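Local coordinates for protein allergen Bos d 2 (Bos taurus, PDB 4WFV) that probably carries pheromones, as a secreted lipocalin with a small-molecule-binding beta-barrel, and is a major allergen of cow dander, at residues E15-I29 and R109-F123. Sequence-based numbering, arbitrary orientation. Where two conformers were deposited one is given.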
ATOM      1  N   GLU A  15       2.127  13.131   1.931  1.00 13.55           N
ATOM      2  CA  GLU A  15       1.628  12.643   3.221  1.00 13.82           C
ATOM      3  C   GLU A  15       0.340  11.822   3.110  1.00 18.55           C
ATOM      4  O   GLU A  15      -0.763  12.324   3.343  1.00 24.95           O
ATOM      5  CB  GLU A  15       1.357  13.824   4.154  1.00 18.35           C
ATOM      6  CG  GLU A  15       2.513  14.787   4.287  1.00 26.15           C
ATOM      7  CD  GLU A  15       3.614  14.246   5.163  1.00 31.11           C
ATOM      8  OE1 GLU A  15       3.305  13.460   6.084  1.00 37.71           O
ATOM      9  OE2 GLU A  15       4.788  14.608   4.933  1.00 42.67           O
ATOM     10  N   TRP A  16       0.479  10.544   2.814  1.00 12.55           N
ATOM     11  CA  TRP A  16      -0.677   9.703   2.539  1.00  9.73           C
ATOM     12  C   TRP A  16      -1.202   9.022   3.793  1.00 11.32           C
ATOM     13  O   TRP A  16      -0.450   8.764   4.732  1.00 12.92           O
ATOM     14  CB  TRP A  16      -0.277   8.611   1.563  1.00 11.15           C
ATOM     15  CG  TRP A  16       0.111   9.104   0.204  1.00  9.96           C
ATOM     16  CD1 TRP A  16       1.375   9.298  -0.269  1.00 10.58           C
ATOM     17  CD2 TRP A  16      -0.777   9.430  -0.867  1.00  9.39           C
ATOM     18  NE1 TRP A  16       1.329   9.751  -1.568  1.00 10.93           N
ATOM     19  CE2 TRP A  16       0.018   9.833  -1.961  1.00  9.64           C
ATOM     20  CE3 TRP A  16      -2.170   9.437  -1.004  1.00  9.38           C
ATOM     21  CZ2 TRP A  16      -0.537  10.231  -3.177  1.00 11.33           C
ATOM     22  CZ3 TRP A  16      -2.718   9.828  -2.215  1.00  8.76           C
ATOM     23  CH2 TRP A  16      -1.902  10.226  -3.286  1.00 10.93           C
ATOM     24  N   ARG A  17      -2.503   8.765   3.814  1.00  9.55           N
ATOM     25  CA  ARG A  17      -3.115   7.877   4.803  0.51  9.42           C
ATOM     26  C   ARG A  17      -3.577   6.631   4.069  1.00  8.86           C
ATOM     27  O   ARG A  17      -4.017   6.715   2.926  1.00 11.10           O
ATOM     28  CB  ARG A  17      -4.334   8.531   5.458  0.51  9.48           C
ATOM     29  CG  ARG A  17      -4.030   9.774   6.276  0.51 12.57           C
ATOM     30  CD  ARG A  17      -5.273  10.323   6.971  0.51 13.31           C
ATOM     31  NE  ARG A  17      -5.001  11.629   7.562  0.51 16.08           N
ATOM     32  CZ  ARG A  17      -5.184  12.785   6.935  0.51 10.44           C
ATOM     33  NH1 ARG A  17      -5.656  12.799   5.699  0.51 15.05           N
ATOM     34  NH2 ARG A  17      -4.899  13.928   7.545  0.51 14.36           N
ATOM     35  N   ILE A  18      -3.507   5.482   4.719  1.00  8.08           N
ATOM     36  CA  ILE A  18      -4.082   4.288   4.113  1.00  8.20           C
ATOM     37  C   ILE A  18      -5.530   4.168   4.525  1.00  8.06           C
ATOM     38  O   ILE A  18      -5.864   4.254   5.707  1.00  9.37           O
ATOM     39  CB  ILE A  18      -3.286   3.011   4.450  1.00  6.02           C
ATOM     40  CG1 ILE A  18      -3.831   1.812   3.666  1.00  6.42           C
ATOM     41  CG2 ILE A  18      -3.264   2.737   5.948  1.00  8.48           C
ATOM     42  CD1 ILE A  18      -2.808   0.690   3.542  1.00  8.75           C
ATOM     43  N   ILE A  19      -6.402   4.007   3.534  1.00  6.18           N
ATOM     44  CA  ILE A  19      -7.824   3.841   3.804  1.00  7.22           C
ATOM     45  C   ILE A  19      -8.204   2.364   3.777  1.00  6.54           C
ATOM     46  O   ILE A  19      -8.855   1.870   4.716  1.00  7.75           O
ATOM     47  CB  ILE A  19      -8.691   4.617   2.794  1.00  6.50           C
ATOM     48  CG1 ILE A  19      -8.173   6.050   2.624  1.00  7.14           C
ATOM     49  CG2 ILE A  19     -10.156   4.586   3.214  1.00  7.30           C
ATOM     50  CD1 ILE A  19      -8.095   6.848   3.930  1.00  8.19           C
ATOM     51  N   TYR A  20      -7.768   1.658   2.733  1.00  6.56           N
ATOM     52  CA  TYR A  20      -8.127   0.256   2.565  1.00  6.67           C
ATOM     53  C   TYR A  20      -6.917  -0.596   2.234  1.00  7.02           C
ATOM     54  O   TYR A  20      -5.919  -0.131   1.680  1.00  7.16           O
ATOM     55  CB  TYR A  20      -9.114   0.080   1.403  1.00  7.60           C
ATOM     56  CG  TYR A  20     -10.450   0.752   1.599  1.00  8.25           C
ATOM     57  CD1 TYR A  20     -11.382   0.242   2.482  1.00  8.29           C
ATOM     58  CD2 TYR A  20     -10.791   1.885   0.863  1.00  8.63           C
ATOM     59  CE1 TYR A  20     -12.621   0.862   2.662  1.00  9.29           C
ATOM     60  CE2 TYR A  20     -12.010   2.520   1.042  1.00  9.52           C
ATOM     61  CZ  TYR A  20     -12.924   1.996   1.926  1.00 11.01           C
ATOM     62  OH  TYR A  20     -14.138   2.614   2.107  1.00 13.02           O
ATOM     63  N   ALA A  21      -7.048  -1.881   2.543  1.00  6.49           N
ATOM     64  CA  ALA A  21      -6.148  -2.890   1.995  1.00  6.21           C
ATOM     65  C   ALA A  21      -7.000  -4.083   1.614  1.00  7.19           C
ATOM     66  O   ALA A  21      -8.095  -4.262   2.145  1.00  8.85           O
ATOM     67  CB  ALA A  21      -5.077  -3.297   2.998  1.00  7.46           C
ATOM     68  N   ALA A  22      -6.497  -4.897   0.694  1.00  6.30           N
ATOM     69  CA  ALA A  22      -7.206  -6.107   0.284  1.00  5.32           C
ATOM     70  C   ALA A  22      -6.164  -7.126  -0.100  1.00  6.33           C
ATOM     71  O   ALA A  22      -5.118  -6.769  -0.625  1.00  7.77           O
ATOM     72  CB  ALA A  22      -8.145  -5.815  -0.911  1.00  7.17           C
ATOM     73  N   ALA A  23      -6.436  -8.403   0.166  1.00  6.90           N
ATOM     74  CA  ALA A  23      -5.455  -9.447  -0.129  1.00  6.48           C
ATOM     75  C   ALA A  23      -6.149 -10.763  -0.364  1.00  7.73           C
ATOM     76  O   ALA A  23      -7.239 -10.986   0.151  1.00  9.57           O
ATOM     77  CB  ALA A  23      -4.456  -9.593   1.042  1.00  8.28           C
ATOM     78  N   ASP A  24      -5.505 -11.645  -1.126  1.00  8.40           N
ATOM     79  CA  ASP A  24      -6.077 -12.972  -1.297  1.00  9.66           C
ATOM     80  C   ASP A  24      -5.884 -13.805  -0.033  1.00 11.62           C
ATOM     81  O   ASP A  24      -6.747 -14.609   0.312  1.00 15.33           O
ATOM     82  CB  ASP A  24      -5.602 -13.667  -2.590  1.00  8.50           C
ATOM     83  CG  ASP A  24      -4.084 -13.764  -2.724  1.00 10.20           C
ATOM     84  OD1 ASP A  24      -3.328 -13.353  -1.822  1.00  9.69           O
ATOM     85  OD2 ASP A  24      -3.649 -14.313  -3.758  1.00 15.22           O
ATOM     86  N   ASN A  25      -4.776 -13.589   0.674  1.00  9.26           N
ATOM     87  CA  ASN A  25      -4.567 -14.194   1.987  1.00 10.15           C
ATOM     88  C   ASN A  25      -4.902 -13.185   3.072  1.00  9.46           C
ATOM     89  O   ASN A  25      -4.061 -12.371   3.456  1.00  9.34           O
ATOM     90  CB  ASN A  25      -3.116 -14.659   2.134  1.00  9.33           C
ATOM     91  CG  ASN A  25      -2.777 -15.790   1.192  1.00 11.26           C
ATOM     92  OD1 ASN A  25      -3.597 -16.676   0.956  1.00 14.38           O
ATOM     93  ND2 ASN A  25      -1.576 -15.765   0.645  1.00 10.50           N
ATOM     94  N   LYS A  26      -6.144 -13.217   3.543  1.00 10.48           N
ATOM     95  CA  LYS A  26      -6.632 -12.173   4.439  1.00 13.14           C
ATOM     96  C   LYS A  26      -5.813 -12.045   5.714  1.00  9.31           C
ATOM     97  O   LYS A  26      -5.675 -10.948   6.250  1.00  9.09           O
ATOM     98  CB  LYS A  26      -8.114 -12.373   4.769  1.00 18.23           C
ATOM     99  CG  LYS A  26      -8.697 -11.276   5.649  1.00 25.13           C
ATOM    100  CD  LYS A  26     -10.211 -11.389   5.795  1.00 30.55           C
ATOM    101  CE  LYS A  26     -10.608 -12.589   6.636  1.00 25.03           C
ATOM    102  NZ  LYS A  26     -12.085 -12.611   6.865  1.00 27.34           N
ATOM    103  N   ASP A  27      -5.269 -13.156   6.203  1.00  9.04           N
ATOM    104  CA  ASP A  27      -4.546 -13.142   7.472  1.00  9.89           C
ATOM    105  C   ASP A  27      -3.365 -12.180   7.456  1.00  9.58           C
ATOM    106  O   ASP A  27      -2.964 -11.691   8.500  1.00 10.48           O
ATOM    107  CB  ASP A  27      -4.086 -14.550   7.870  1.00 11.20           C
ATOM    108  CG  ASP A  27      -3.150 -15.156   6.861  1.00  9.91           C
ATOM    109  OD1 ASP A  27      -3.623 -15.555   5.782  1.00 12.95           O
ATOM    110  OD2 ASP A  27      -1.938 -15.227   7.137  1.00 12.16           O
ATOM    111  N   LYS A  28      -2.818 -11.901   6.271  1.00  8.71           N
ATOM    112  CA  LYS A  28      -1.687 -10.979   6.168  1.00  9.01           C
ATOM    113  C   LYS A  28      -2.052  -9.529   6.481  1.00  7.94           C
ATOM    114  O   LYS A  28      -1.173  -8.753   6.860  1.00  8.51           O
ATOM    115  CB  LYS A  28      -1.068 -11.028   4.773  1.00  8.42           C
ATOM    116  CG  LYS A  28      -0.407 -12.352   4.423  1.00  9.54           C
ATOM    117  CD  LYS A  28       0.862 -12.554   5.237  1.00  9.20           C
ATOM    118  CE  LYS A  28       1.606 -13.832   4.822  1.00  9.82           C
ATOM    119  NZ  LYS A  28       2.905 -13.978   5.550  1.00 10.72           N
ATOM    120  N   ILE A  29      -3.323  -9.163   6.300  1.00  7.03           N
ATOM    121  CA  ILE A  29      -3.731  -7.760   6.409  1.00  7.24           C
ATOM    122  C   ILE A  29      -4.761  -7.446   7.494  1.00  8.23           C
ATOM    123  O   ILE A  29      -5.167  -6.306   7.633  1.00  8.02           O
ATOM    124  CB  ILE A  29      -4.259  -7.210   5.061  1.00  7.03           C
ATOM    125  CG1 ILE A  29      -5.516  -7.979   4.603  1.00  8.07           C
ATOM    126  CG2 ILE A  29      -3.160  -7.241   4.011  1.00  7.29           C
ATOM    127  CD1 ILE A  29      -6.319  -7.217   3.531  1.00  9.43           C
ATOM    128  N   ARG A 109       3.921 -18.901   1.187  1.00  9.81           N
ATOM    129  CA  ARG A 109       2.819 -18.446   0.357  1.00  9.62           C
ATOM    130  C   ARG A 109       3.186 -17.191  -0.405  1.00  8.04           C
ATOM    131  O   ARG A 109       3.993 -16.375   0.059  1.00  8.65           O
ATOM    132  CB  ARG A 109       1.592 -18.151   1.218  1.00 12.39           C
ATOM    133  CG  ARG A 109       0.907 -19.395   1.770  1.00 10.65           C
ATOM    134  CD  ARG A 109      -0.308 -19.011   2.609  1.00 14.78           C
ATOM    135  NE  ARG A 109       0.084 -18.266   3.799  1.00 12.97           N
ATOM    136  CZ  ARG A 109      -0.739 -17.515   4.524  1.00 12.13           C
ATOM    137  NH1 ARG A 109      -2.015 -17.411   4.187  1.00 12.23           N
ATOM    138  NH2 ARG A 109      -0.272 -16.874   5.589  1.00 12.58           N
ATOM    139  N   ILE A 110       2.593 -17.054  -1.582  1.00  8.79           N
ATOM    140  CA  ILE A 110       2.568 -15.783  -2.294  1.00  8.67           C
ATOM    141  C   ILE A 110       1.253 -15.106  -1.959  1.00  9.83           C
ATOM    142  O   ILE A 110       0.198 -15.722  -2.067  1.00 10.54           O
ATOM    143  CB  ILE A 110       2.635 -15.981  -3.804  1.00  8.78           C
ATOM    144  CG1 ILE A 110       3.964 -16.651  -4.159  1.00 12.35           C
ATOM    145  CG2 ILE A 110       2.548 -14.629  -4.510  1.00 10.61           C
ATOM    146  CD1 ILE A 110       4.025 -17.194  -5.567  1.00 14.52           C
ATOM    147  N   THR A 111       1.324 -13.848  -1.536  1.00  7.98           N
ATOM    148  CA  THR A 111       0.137 -13.064  -1.236  1.00  8.12           C
ATOM    149  C   THR A 111       0.034 -11.933  -2.239  1.00  8.42           C
ATOM    150  O   THR A 111       0.997 -11.190  -2.465  1.00  9.84           O
ATOM    151  CB  THR A 111       0.210 -12.490   0.177  1.00  8.13           C
ATOM    152  OG1 THR A 111       0.237 -13.569   1.115  1.00  9.02           O
ATOM    153  CG2 THR A 111      -1.011 -11.597   0.474  1.00  9.01           C
ATOM    154  N   LYS A 112      -1.129 -11.826  -2.865  1.00  8.00           N
ATOM    155  CA  LYS A 112      -1.422 -10.725  -3.769  1.00  7.58           C
ATOM    156  C   LYS A 112      -2.304  -9.739  -3.030  1.00  8.41           C
ATOM    157  O   LYS A 112      -3.335 -10.114  -2.488  1.00  8.20           O
ATOM    158  CB  LYS A 112      -2.144 -11.263  -4.998  1.00  9.60           C
ATOM    159  CG  LYS A 112      -1.295 -12.237  -5.817  1.00 10.93           C
ATOM    160  CD  LYS A 112      -2.159 -13.196  -6.631  1.00 14.63           C
ATOM    161  CE  LYS A 112      -3.147 -12.476  -7.527  1.00 21.83           C
ATOM    162  NZ  LYS A 112      -2.477 -11.786  -8.659  1.00 21.02           N
ATOM    163  N   MET A 113      -1.884  -8.479  -2.975  1.00  6.32           N
ATOM    164  CA  MET A 113      -2.643  -7.495  -2.208  1.00  7.27           C
ATOM    165  C   MET A 113      -2.588  -6.110  -2.836  1.00  8.17           C
ATOM    166  O   MET A 113      -1.754  -5.809  -3.688  1.00  7.95           O
ATOM    167  CB  MET A 113      -2.162  -7.449  -0.753  1.00 12.86           C
ATOM    168  CG  MET A 113      -0.775  -6.911  -0.580  1.00 11.78           C
ATOM    169  SD  MET A 113      -0.336  -6.729   1.164  1.00 13.54           S
ATOM    170  CE  MET A 113      -1.209  -5.250   1.652  1.00 13.58           C
ATOM    171  N   THR A 114      -3.528  -5.277  -2.421  1.00  5.61           N
ATOM    172  CA  THR A 114      -3.478  -3.873  -2.800  1.00  6.60           C
ATOM    173  C   THR A 114      -3.655  -3.007  -1.582  1.00  6.85           C
ATOM    174  O   THR A 114      -4.152  -3.461  -0.544  1.00  6.87           O
ATOM    175  CB  THR A 114      -4.597  -3.495  -3.789  1.00  6.84           C
ATOM    176  OG1 THR A 114      -5.866  -3.760  -3.180  1.00  7.58           O
ATOM    177  CG2 THR A 114      -4.450  -4.262  -5.125  1.00  9.08           C
ATOM    178  N   GLU A 115      -3.239  -1.752  -1.726  1.00  6.77           N
ATOM    179  CA  GLU A 115      -3.455  -0.736  -0.708  1.00  7.23           C
ATOM    180  C   GLU A 115      -4.057   0.490  -1.367  1.00  7.03           C
ATOM    181  O   GLU A 115      -3.613   0.917  -2.454  1.00  7.76           O
ATOM    182  CB  GLU A 115      -2.132  -0.363  -0.038  1.00  7.86           C
ATOM    183  CG  GLU A 115      -1.503  -1.551   0.679  1.00  8.85           C
ATOM    184  CD  GLU A 115      -0.054  -1.331   1.039  1.00 10.18           C
ATOM    185  OE1 GLU A 115       0.698  -0.804   0.205  1.00 10.21           O
ATOM    186  OE2 GLU A 115       0.326  -1.692   2.173  1.00 10.69           O
ATOM    187  N   GLY A 116      -5.080   1.050  -0.734  1.00  6.63           N
ATOM    188  CA  GLY A 116      -5.737   2.251  -1.229  1.00  5.66           C
ATOM    189  C   GLY A 116      -5.458   3.401  -0.288  1.00  6.06           C
ATOM    190  O   GLY A 116      -5.920   3.395   0.856  1.00  6.60           O
ATOM    191  N   LEU A 117      -4.701   4.380  -0.770  1.00  7.39           N
ATOM    192  CA  LEU A 117      -4.248   5.499   0.041  1.00  6.88           C
ATOM    193  C   LEU A 117      -4.991   6.758  -0.398  1.00  7.09           C
ATOM    194  O   LEU A 117      -5.375   6.876  -1.561  1.00  6.52           O
ATOM    195  CB  LEU A 117      -2.747   5.717  -0.142  1.00  8.51           C
ATOM    196  CG  LEU A 117      -1.782   4.537  -0.126  1.00 10.05           C
ATOM    197  CD1 LEU A 117      -0.337   5.040  -0.221  1.00 12.36           C
ATOM    198  CD2 LEU A 117      -1.945   3.736   1.132  1.00 11.86           C
ATOM    199  N   ALA A 118      -5.183   7.687   0.530  1.00  8.19           N
ATOM    200  CA  ALA A 118      -5.836   8.961   0.224  1.00  7.36           C
ATOM    201  C   ALA A 118      -5.157  10.125   0.915  1.00 10.28           C
ATOM    202  O   ALA A 118      -4.491   9.957   1.935  1.00  9.95           O
ATOM    203  CB  ALA A 118      -7.290   8.929   0.631  1.00  8.46           C
ATOM    204  N   LYS A 119      -5.373  11.317   0.368  1.00 11.50           N
ATOM    205  CA  LYS A 119      -4.985  12.554   1.046  1.00 13.40           C
ATOM    206  C   LYS A 119      -5.950  12.901   2.176  1.00 20.20           C
ATOM    207  O   LYS A 119      -5.601  13.638   3.102  1.00 25.52           O
ATOM    208  CB  LYS A 119      -4.950  13.711   0.051  1.00 18.16           C
ATOM    209  CG  LYS A 119      -3.914  13.549  -1.014  1.00 19.76           C
ATOM    210  CD  LYS A 119      -2.550  13.386  -0.388  1.00 21.04           C
ATOM    211  CE  LYS A 119      -1.490  13.626  -1.415  1.00 17.75           C
ATOM    212  NZ  LYS A 119      -0.122  13.474  -0.869  1.00 23.00           N
ATOM    213  N   GLY A 120      -7.171  12.389   2.086  1.00 19.77           N
ATOM    214  CA  GLY A 120      -8.159  12.587   3.128  1.00 16.81           C
ATOM    215  C   GLY A 120      -8.266  11.375   4.031  1.00 10.81           C
ATOM    216  O   GLY A 120      -7.274  10.739   4.360  1.00 14.26           O
ATOM    217  N   THR A 121      -9.490  11.052   4.425  1.00 12.76           N
ATOM    218  CA  THR A 121      -9.721   9.952   5.354  1.00 11.43           C
ATOM    219  C   THR A 121     -10.691   8.911   4.809  1.00 10.15           C
ATOM    220  O   THR A 121     -11.136   8.021   5.537  1.00 10.19           O
ATOM    221  CB  THR A 121     -10.282  10.458   6.689  1.00 11.58           C
ATOM    222  OG1 THR A 121     -11.515  11.152   6.462  1.00 11.86           O
ATOM    223  CG2 THR A 121      -9.295  11.386   7.388  1.00 13.44           C
ATOM    224  N   SER A 122     -11.039   9.036   3.534  1.00 10.89           N
ATOM    225  CA  SER A 122     -12.025   8.155   2.930  1.00 10.13           C
ATOM    226  C   SER A 122     -11.894   8.212   1.414  1.00 10.67           C
ATOM    227  O   SER A 122     -11.230   9.088   0.872  1.00 11.60           O
ATOM    228  CB  SER A 122     -13.434   8.585   3.336  1.00 10.93           C
ATOM    229  OG  SER A 122     -13.717   9.874   2.813  1.00 17.15           O
ATOM    230  N   PHE A 123     -12.499   7.235   0.754  1.00  8.62           N
ATOM    231  CA  PHE A 123     -12.706   7.271  -0.684  1.00  7.56           C
ATOM    232  C   PHE A 123     -14.166   7.637  -0.956  1.00  8.65           C
ATOM    233  O   PHE A 123     -15.084   7.108  -0.310  1.00 10.18           O
ATOM    234  CB  PHE A 123     -12.463   5.883  -1.283  1.00  7.18           C
ATOM    235  CG  PHE A 123     -11.013   5.519  -1.483  1.00  8.35           C
ATOM    236  CD1 PHE A 123      -9.992   6.424  -1.265  1.00  8.94           C
ATOM    237  CD2 PHE A 123     -10.692   4.250  -1.923  1.00  8.28           C
ATOM    238  CE1 PHE A 123      -8.655   6.044  -1.465  1.00  9.17           C
ATOM    239  CE2 PHE A 123      -9.374   3.868  -2.134  1.00  8.03           C
ATOM    240  CZ  PHE A 123      -8.353   4.777  -1.903  1.00  7.79           C
TER
HETATM  241  O   HOH W   1       1.470  15.866   0.861  1.00 22.12           O
HETATM  242  O   HOH W   2     -13.749   5.382   2.659  1.00 17.92           O
HETATM  243  O   HOH W   3      -1.456 -15.561  -4.147  1.00 18.78           O
HETATM  244  O   HOH W   4      -3.676 -19.316   2.799  1.00 23.06           O
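W16 and K119 pack just beyond the paired ends of the antiparallel strands 17-23 and 110-118 of the lipocalin beta-barrel. W16 is the tryptophan of the family's GxW motif, and the lysine stands where many lipocalins place an arginine over this indole. From K119 CB, which starts away from strand 17-23, the bend at chi2 (-57°) turns the chain back over the ring. CG and CD pass the CZ3 corner; CE makes a CH-pi contact 3.9 Å from the centroid of the six-membered ring, and NZ a cation-pi contact 4.0 Å from that of the five-membered ring. A long aliphatic chain with a charged tip suits this, greasy over carbon and cationic over the electron-rich pyrrole. The indole NE1 donates a hydrogen bond to I12 O.

Farther along, I19 and Y20 form a classic beta bulge opposite G116, whose O accepts from I19 N (2.8 Å) and Y20 N (3.2 Å). Glycine fits here because the F123 ring occupies the space beside its CA. Y20 and F123 face helix 125-137, whereas I18 CB meets L117 CD2 at 3.7 Å on the barrel's inner side.

Past the end of strand 17-23, N25 ND2 gives T111 OG1 a nearly straight bond. R109 forms an end-on, two-nitrogen salt bridge with D27: NH1 reaches OD1 at 2.9 Å, and NH2 meets the syn lone pair of OD2 at 2.8 Å, with that oxygen in the guanidinium plane.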